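Local coordinates for uncharacterized protein lp_2219 (Lactobacillus plantarum, PDB 3HFQ) that is of unknown function but belongs to the seven-bladed beta-propeller lactonase family, and so may act on a lactone, at residues S257-N262 against G285-D290. The protein carries 1 engineered substitution. Residues are numbered along the deposited sequence; the frame is centred on the assembly and turned at random.
With PO4 (phosphate ion), chain C.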
# COMPACT_ATOMS: atom_id res chain seq x y z
N SER A 257 6.05 -7.62 -3.39
CA SER A 257 6.47 -8.45 -2.27
C SER A 257 5.62 -9.72 -2.19
O SER A 257 4.42 -9.70 -2.49
CB SER A 257 6.40 -7.67 -0.95
OG SER A 257 5.08 -7.25 -0.66
N ASN A 258 6.25 -10.81 -1.79
CA ASN A 258 5.58 -12.10 -1.67
C ASN A 258 5.59 -12.61 -0.23
O ASN A 258 6.66 -12.78 0.36
CB ASN A 258 6.28 -13.14 -2.56
CG ASN A 258 6.13 -12.84 -4.04
OD1 ASN A 258 7.11 -12.55 -4.74
ND2 ASN A 258 4.91 -12.90 -4.53
N ARG A 259 4.41 -12.85 0.33
CA ARG A 259 4.29 -13.37 1.69
C ARG A 259 4.16 -14.88 1.61
O ARG A 259 3.13 -15.41 1.17
CB ARG A 259 3.06 -12.78 2.38
CG ARG A 259 3.17 -11.31 2.69
CD ARG A 259 1.83 -10.77 3.16
NE ARG A 259 0.86 -10.76 2.06
CZ ARG A 259 -0.37 -10.28 2.17
NH1 ARG A 259 -0.79 -9.78 3.32
NH2 ARG A 259 -1.18 -10.28 1.11
N GLY A 260 5.20 -15.58 2.05
CA GLY A 260 5.22 -17.03 1.99
C GLY A 260 6.55 -17.39 1.36
O GLY A 260 7.40 -18.00 2.00
N TYR A 261 6.72 -17.02 0.10
CA TYR A 261 7.99 -17.28 -0.59
C TYR A 261 8.97 -16.26 -0.01
O TYR A 261 10.19 -16.41 -0.14
CB TYR A 261 7.83 -17.08 -2.10
CG TYR A 261 9.00 -17.59 -2.91
CD1 TYR A 261 9.41 -18.92 -2.81
CD2 TYR A 261 9.72 -16.75 -3.75
CE1 TYR A 261 10.50 -19.40 -3.54
CE2 TYR A 261 10.81 -17.21 -4.48
CZ TYR A 261 11.19 -18.54 -4.37
OH TYR A 261 12.27 -19.00 -5.08
N ASN A 262 8.41 -15.23 0.62
CA ASN A 262 9.17 -14.17 1.27
C ASN A 262 10.29 -13.52 0.46
O ASN A 262 11.46 -13.58 0.84
CB ASN A 262 9.73 -14.68 2.61
CG ASN A 262 8.63 -15.14 3.56
OD1 ASN A 262 7.52 -14.60 3.55
ND2 ASN A 262 8.95 -16.12 4.40
N GLY A 285 13.16 -12.32 6.24
CA GLY A 285 12.18 -12.37 7.31
C GLY A 285 10.93 -13.05 6.79
O GLY A 285 10.90 -13.49 5.64
N ASP A 286 9.90 -13.14 7.63
CA ASP A 286 8.67 -13.79 7.22
C ASP A 286 7.52 -12.80 7.02
O ASP A 286 7.28 -11.92 7.84
CB ASP A 286 8.28 -14.85 8.26
CG ASP A 286 7.12 -15.74 7.81
OD1 ASP A 286 7.12 -16.20 6.65
OD2 ASP A 286 6.21 -15.99 8.64
N PHE A 287 6.82 -12.96 5.90
CA PHE A 287 5.68 -12.14 5.53
C PHE A 287 5.91 -10.65 5.29
O PHE A 287 5.49 -9.80 6.08
CB PHE A 287 4.55 -12.33 6.55
CG PHE A 287 3.57 -13.41 6.16
CD1 PHE A 287 4.02 -14.68 5.79
CD2 PHE A 287 2.20 -13.16 6.14
CE1 PHE A 287 3.12 -15.67 5.42
CE2 PHE A 287 1.29 -14.15 5.76
CZ PHE A 287 1.76 -15.41 5.40
N PRO A 288 6.58 -10.31 4.18
CA PRO A 288 6.86 -8.92 3.81
C PRO A 288 5.60 -8.26 3.23
O PRO A 288 5.37 -8.27 2.02
CB PRO A 288 7.98 -9.05 2.77
CG PRO A 288 7.66 -10.39 2.12
CD PRO A 288 7.34 -11.24 3.32
N ARG A 289 4.79 -7.67 4.11
CA ARG A 289 3.54 -7.03 3.72
C ARG A 289 3.70 -5.67 3.04
O ARG A 289 2.81 -5.24 2.31
CB ARG A 289 2.63 -6.91 4.95
CG ARG A 289 1.24 -6.36 4.67
CD ARG A 289 0.29 -6.74 5.80
NE ARG A 289 -0.93 -5.94 5.81
CZ ARG A 289 -2.13 -6.41 6.16
NH1 ARG A 289 -2.26 -7.68 6.53
NH2 ARG A 289 -3.18 -5.61 6.15
N ASP A 290 4.82 -5.00 3.27
CA ASP A 290 5.04 -3.71 2.63
C ASP A 290 6.52 -3.39 2.50
O ASP A 290 7.36 -3.95 3.22
CB ASP A 290 4.33 -2.58 3.40
CG ASP A 290 4.21 -1.30 2.58
OD1 ASP A 290 4.18 -1.39 1.33
OD2 ASP A 290 4.11 -0.21 3.17
P PO4 C . -4.46 -9.09 3.29
O1 PO4 C . -4.20 -10.36 4.18
O2 PO4 C . -3.11 -8.60 2.65
O3 PO4 C . -5.49 -9.44 2.15
O4 PO4 C . -5.05 -7.93 4.19
O HOH W 1 -0.46 -10.28 6.10
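With CG of Asn262 set anti to its carbonyl carbon (chi1 -60°), the amide is brought to Asp286 and to the backbone N of Phe287, while a bend at chi3 (-69°) in Arg259 carries its guanidinium past the Phe287 ring to the phosphate. The example illustrates how one side-chain amide can tie a hairpin turn to a linker. Asn262 OD1 accepts Phe287 N at 2.9 Å and, from the opposite face of the amide plane, Gly260 N, both donors lying well out of that plane, so it joins its own turn to the facing loop. Its ND2 donates to the anti lone pair of Asp286 OD1, 2.9 Å away, with amide and carboxylate planes nearly perpendicular. Next to this network, Arg259 CB sits 3.8 Å above the centroid of the Phe287 ring, a CH-pi contact. Ser257 OG donates to Pro288 O at 2.9 Å. The phosphate, probably from the crystallisation liquor, lies at the guanidinium edge, its O2 bonded to Arg259 NH1 (2.7 Å) and NH2; His144 and Arg190 bind it too, a basic pocket consistent with an anionic-ligand site. Arg289 turns a guanidinium face toward O2, and a water links both arginines through their NH1 atoms. A salt bridge to Glu206 also anchors Arg259. In the propeller, strand 253-259 and its turn into strand 263-269 thus meet the loop from strand 275-282, outermost in the same blade, to strand 290-293, which begins the next.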